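Local atomic coordinates of hypothetical bacterial 6-phosphogluconolactonase (PDB entry 3SCY), a protein that is a putative bacterial 6-phosphogluconolactonase, a seven-bladed beta-propeller that probably hydrolyses the lactone of 6-phosphogluconate. Residues 18-23 against 349-354; 304-309 against 324-329. All coordinates share one frame; numbering follows the deposited sequence. Where two conformers were deposited one is given.

Contact 1 of 2, residues 18-23 against 349-354; sequences VGTYTS and IKVDKP
Thr-20 and Lys-353 meet where two chain segments begin to run as antiparallel neighbours. The carbonyl O of Lys-353 takes the N-H of Tyr-21 (N to O 3.2 Å, angle at H 152°), and the same oxygen lies 3.1 Å from CA of Thr-20, a CA-H...O contact. Thr-20 and Pro-354 form a non-hydrogen-bonded antiparallel pair. The methyl CG2 of Thr-20 sits 3.4 Å from the carbonyl O of Asp-352 and touches CG1 of Val-351, the two side chains lying crosswise. CG1 of Val-18, swung anti to its own nitrogen (chi1 180°), packs 3.9 Å from CB of Pro-354 and also against Val-351. On the solvent side the Lys-353 chain runs past Ser-23 OG and bends at its last torsion (chi4 61°), bringing NZ to OD2 of Asp-352 (3.1 Å) in a salt bridge. A water donates to that OD2 and to Tyr-21 O. Further out, Gly-28 and Ser-26 bind Thr-20 OG1, Glu-69 binds Tyr-21 OH, and Phe-32 and Ile-330 close over the valines. Strand 354-360 thus joins strand 13-20, completing one blade from both chain ends: the velcro closure of a beta-propeller.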
# COMPACT_ATOMS: atom_id res chain seq x y z
N VAL A 18 -2.73 -4.95 11.36
CA VAL A 18 -3.04 -5.93 10.34
C VAL A 18 -4.47 -5.75 9.87
O VAL A 18 -5.40 -5.94 10.66
CB VAL A 18 -2.82 -7.38 10.85
CG1 VAL A 18 -3.17 -8.40 9.75
CG2 VAL A 18 -1.39 -7.56 11.34
N GLY A 19 -4.62 -5.40 8.60
CA GLY A 19 -5.92 -5.32 7.93
C GLY A 19 -6.23 -6.68 7.32
O GLY A 19 -5.33 -7.44 6.96
N THR A 20 -7.52 -6.98 7.19
CA THR A 20 -8.03 -8.26 6.70
C THR A 20 -9.30 -8.13 5.88
O THR A 20 -9.90 -7.06 5.83
CB THR A 20 -8.41 -9.14 7.92
OG1 THR A 20 -9.57 -8.59 8.57
CG2 THR A 20 -7.26 -9.33 8.93
N TYR A 21 -9.73 -9.25 5.29
CA TYR A 21 -11.08 -9.38 4.76
C TYR A 21 -11.88 -10.09 5.83
O TYR A 21 -11.37 -11.01 6.48
CB TYR A 21 -11.11 -10.12 3.43
CG TYR A 21 -10.66 -9.25 2.28
CD1 TYR A 21 -11.41 -8.16 1.86
CD2 TYR A 21 -9.45 -9.49 1.63
CE1 TYR A 21 -11.01 -7.36 0.80
CE2 TYR A 21 -9.04 -8.71 0.55
CZ TYR A 21 -9.81 -7.63 0.16
OH TYR A 21 -9.37 -6.85 -0.89
N THR A 22 -13.12 -9.64 6.06
CA THR A 22 -13.93 -10.17 7.16
C THR A 22 -15.05 -11.13 6.69
O THR A 22 -15.96 -11.37 7.49
CB THR A 22 -14.49 -9.00 7.98
OG1 THR A 22 -15.17 -8.08 7.12
CG2 THR A 22 -13.40 -8.26 8.73
N SER A 23 -14.97 -11.70 5.46
CA SER A 23 -15.96 -12.68 4.94
C SER A 23 -15.91 -13.99 5.72
O SER A 23 -16.86 -14.77 5.65
CB SER A 23 -15.75 -12.96 3.45
OG SER A 23 -14.39 -13.18 3.13
N ILE A 349 2.50 -15.85 12.17
CA ILE A 349 1.45 -15.23 12.98
C ILE A 349 0.11 -15.63 12.38
O ILE A 349 -0.15 -15.33 11.20
CB ILE A 349 1.62 -13.68 13.03
CG1 ILE A 349 3.04 -13.27 13.53
CG2 ILE A 349 0.52 -13.06 13.88
CD1 ILE A 349 3.45 -11.77 13.31
N LYS A 350 -0.75 -16.30 13.17
CA LYS A 350 -2.07 -16.75 12.71
C LYS A 350 -3.04 -15.59 12.70
O LYS A 350 -3.20 -14.92 13.72
CB LYS A 350 -2.62 -17.89 13.60
N VAL A 351 -3.60 -15.29 11.52
CA VAL A 351 -4.59 -14.22 11.29
C VAL A 351 -5.49 -14.67 10.14
O VAL A 351 -4.95 -15.14 9.15
CB VAL A 351 -3.97 -12.81 10.96
CG1 VAL A 351 -5.05 -11.74 10.85
CG2 VAL A 351 -2.92 -12.39 11.96
N ASP A 352 -6.82 -14.50 10.22
CA ASP A 352 -7.65 -14.89 9.08
C ASP A 352 -7.61 -13.80 8.01
O ASP A 352 -7.80 -12.62 8.32
CB ASP A 352 -9.11 -15.20 9.47
CG ASP A 352 -9.82 -16.16 8.51
OD1 ASP A 352 -9.36 -17.32 8.38
OD2 ASP A 352 -10.85 -15.76 7.91
N LYS A 353 -7.29 -14.21 6.77
CA LYS A 353 -7.29 -13.37 5.56
C LYS A 353 -6.52 -12.04 5.76
O LYS A 353 -7.08 -10.98 5.46
CB LYS A 353 -8.73 -13.10 5.08
CG LYS A 353 -9.48 -14.39 4.79
CD LYS A 353 -10.78 -14.16 4.06
CE LYS A 353 -11.47 -15.48 3.75
NZ LYS A 353 -11.81 -16.24 4.98
N PRO A 354 -5.24 -12.08 6.21
CA PRO A 354 -4.48 -10.84 6.36
C PRO A 354 -4.11 -10.28 5.00
O PRO A 354 -3.65 -11.05 4.13
CB PRO A 354 -3.23 -11.26 7.14
CG PRO A 354 -3.01 -12.72 6.73
CD PRO A 354 -4.42 -13.27 6.56
O HOH W 1 -12.26 -13.35 7.49

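Contact 2 of 2, residues 304-309 against 324-329; sequences TGIHPR and CRDTNV
His-307 carries the guanidinium of Arg-325 on one face of its imidazole. The two planes are nearly parallel, 3° apart, and CZ stands 3.5 Å above the middle of the ring, a parallel stack of guanidinium on imidazole. At the edge of the guanidinium, in its plane, is the carboxylate of Asp-326. NE and NH2 both bind its OD1, NE at 2.8 Å from OD1, in a side-on grip of one oxygen that fixes the rotation of the flat group beneath the ring. The bend of the arginine chain at chi3 (71°) turns the guanidinium back toward its neighbour in sequence. The other carboxylate oxygen, OD2, packs 3.6 Å from CB of His-307.

Backbone bonds hold the segments together beneath this stack. Arg-325 N reaches His-307 O at 3.1 Å and Asp-326 N reaches Ile-306 O at 3.0 Å. His-307 O also takes Arg-309 N, from the opposite face of its plane to Arg-325 N, across the inverse gamma turn centred on Pro-308. Farther along, the hydroxyl OG1 of Thr-327 accepts the N-H of Ile-306 (N to OG1 2.8 Å), while SG of Cys-324 lies 3.5 Å from CA of Gly-305. Asp-282, outside the two segments, binds the backbone N of His-307, and Gln-331 binds that of Gly-305.

The segment 324-329 is the turn between strands 319-324 and 329-335, with Asn-328 and Val-329 opposite Cys-324 as a G1 beta bulge. The segment 304-309 leads from strand 296-303 of one sheet to strand 310-313 of the next, and here it packs on that turn. In a beta-propeller the link from the outer strand of one blade to the inner strand of the next opens on the same face as the turn between second and third strands.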
# COMPACT_ATOMS: atom_id res chain seq x y z
N THR A 304 6.35 -18.21 -0.96
CA THR A 304 5.68 -17.90 0.30
C THR A 304 4.43 -18.72 0.45
O THR A 304 4.10 -19.52 -0.42
CB THR A 304 5.28 -16.39 0.32
OG1 THR A 304 4.39 -16.12 -0.76
CG2 THR A 304 6.47 -15.44 0.27
N GLY A 305 3.69 -18.44 1.51
CA GLY A 305 2.33 -18.94 1.69
C GLY A 305 1.46 -18.37 0.57
O GLY A 305 1.89 -17.50 -0.20
N ILE A 306 0.24 -18.85 0.47
CA ILE A 306 -0.62 -18.50 -0.65
C ILE A 306 -1.27 -17.15 -0.53
O ILE A 306 -1.87 -16.81 0.50
CB ILE A 306 -1.70 -19.59 -0.90
CG1 ILE A 306 -1.05 -21.00 -0.96
CG2 ILE A 306 -2.54 -19.28 -2.16
CD1 ILE A 306 0.11 -21.21 -2.01
N HIS A 307 -1.21 -16.42 -1.65
CA HIS A 307 -1.81 -15.11 -1.88
C HIS A 307 -1.13 -13.99 -1.06
O HIS A 307 -1.79 -13.31 -0.27
CB HIS A 307 -3.33 -15.15 -1.66
CG HIS A 307 -4.07 -14.12 -2.46
ND1 HIS A 307 -4.56 -14.40 -3.72
CD2 HIS A 307 -4.37 -12.82 -2.15
CE1 HIS A 307 -5.16 -13.29 -4.13
NE2 HIS A 307 -5.06 -12.31 -3.22
N PRO A 308 0.17 -13.74 -1.36
CA PRO A 308 0.90 -12.62 -0.72
C PRO A 308 0.51 -11.27 -1.34
O PRO A 308 1.26 -10.66 -2.09
CB PRO A 308 2.37 -12.95 -1.01
CG PRO A 308 2.33 -13.69 -2.32
CD PRO A 308 1.05 -14.51 -2.28
N ARG A 309 -0.69 -10.79 -1.02
CA ARG A 309 -1.19 -9.52 -1.57
C ARG A 309 -0.45 -8.27 -1.00
O ARG A 309 -0.44 -7.20 -1.62
CB ARG A 309 -2.69 -9.44 -1.24
CG ARG A 309 -3.39 -8.10 -1.50
CD ARG A 309 -4.91 -8.27 -1.37
NE ARG A 309 -5.58 -6.96 -1.39
CZ ARG A 309 -6.41 -6.55 -2.34
NH1 ARG A 309 -6.73 -7.35 -3.36
NH2 ARG A 309 -6.94 -5.33 -2.28
N CYS A 324 -0.24 -13.65 3.99
CA CYS A 324 -0.68 -14.67 3.04
C CYS A 324 -2.16 -14.87 3.28
O CYS A 324 -2.55 -15.53 4.24
CB CYS A 324 0.11 -15.96 3.22
SG CYS A 324 1.90 -15.75 3.01
N ARG A 325 -2.99 -14.25 2.44
CA ARG A 325 -4.43 -14.23 2.61
C ARG A 325 -5.03 -15.63 2.68
O ARG A 325 -5.88 -15.87 3.53
CB ARG A 325 -5.09 -13.45 1.48
CG ARG A 325 -6.61 -13.21 1.69
CD ARG A 325 -7.28 -12.82 0.39
NE ARG A 325 -7.37 -13.94 -0.55
CZ ARG A 325 -7.92 -13.88 -1.75
NH1 ARG A 325 -8.46 -12.75 -2.19
NH2 ARG A 325 -7.93 -14.95 -2.53
N ASP A 326 -4.60 -16.53 1.77
CA ASP A 326 -5.24 -17.83 1.70
C ASP A 326 -4.70 -18.86 2.68
O ASP A 326 -5.39 -19.85 2.96
CB ASP A 326 -5.18 -18.34 0.26
CG ASP A 326 -6.00 -17.49 -0.71
OD1 ASP A 326 -6.82 -16.66 -0.24
OD2 ASP A 326 -5.86 -17.68 -1.92
N THR A 327 -3.50 -18.64 3.24
CA THR A 327 -2.91 -19.56 4.21
C THR A 327 -3.23 -19.06 5.63
O THR A 327 -2.92 -19.72 6.62
CB THR A 327 -1.40 -19.68 3.94
OG1 THR A 327 -1.23 -20.03 2.56
CG2 THR A 327 -0.74 -20.78 4.78
N ASN A 328 -3.85 -17.87 5.73
CA ASN A 328 -4.25 -17.26 6.99
C ASN A 328 -3.07 -17.11 7.94
O ASN A 328 -3.15 -17.46 9.13
CB ASN A 328 -5.40 -18.08 7.65
CG ASN A 328 -6.63 -18.13 6.79
OD1 ASN A 328 -7.03 -17.12 6.18
ND2 ASN A 328 -7.20 -19.32 6.65
N VAL A 329 -1.95 -16.59 7.41
CA VAL A 329 -0.71 -16.40 8.19
C VAL A 329 0.05 -15.18 7.73
O VAL A 329 -0.08 -14.76 6.58
CB VAL A 329 0.28 -17.62 8.15
CG1 VAL A 329 -0.27 -18.85 8.88
CG2 VAL A 329 0.72 -17.96 6.72
O HOH W 2 -5.31 -17.25 -4.33

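The centres of contacts 1 and 2 lie about 10 Å apart, each about 16 Å from the centre of the chain and on the same side of it. Along the sequence contact 2 is nested inside the long loop that contact 1 closes. The two share the blade of strands 310-313, 319-324, 329-335 and 342-350: contact 2 uses its entry and its central hairpin, contact 1 its exit toward strand 354-360. Asn-328 bridges them, its OD1 probably accepting from Lys-353 N and its O from Val-351 N, while Tyr-21 packs on Arg-309. The last blade made from one continuous run of chain is therefore tied to the blade that closes the ring.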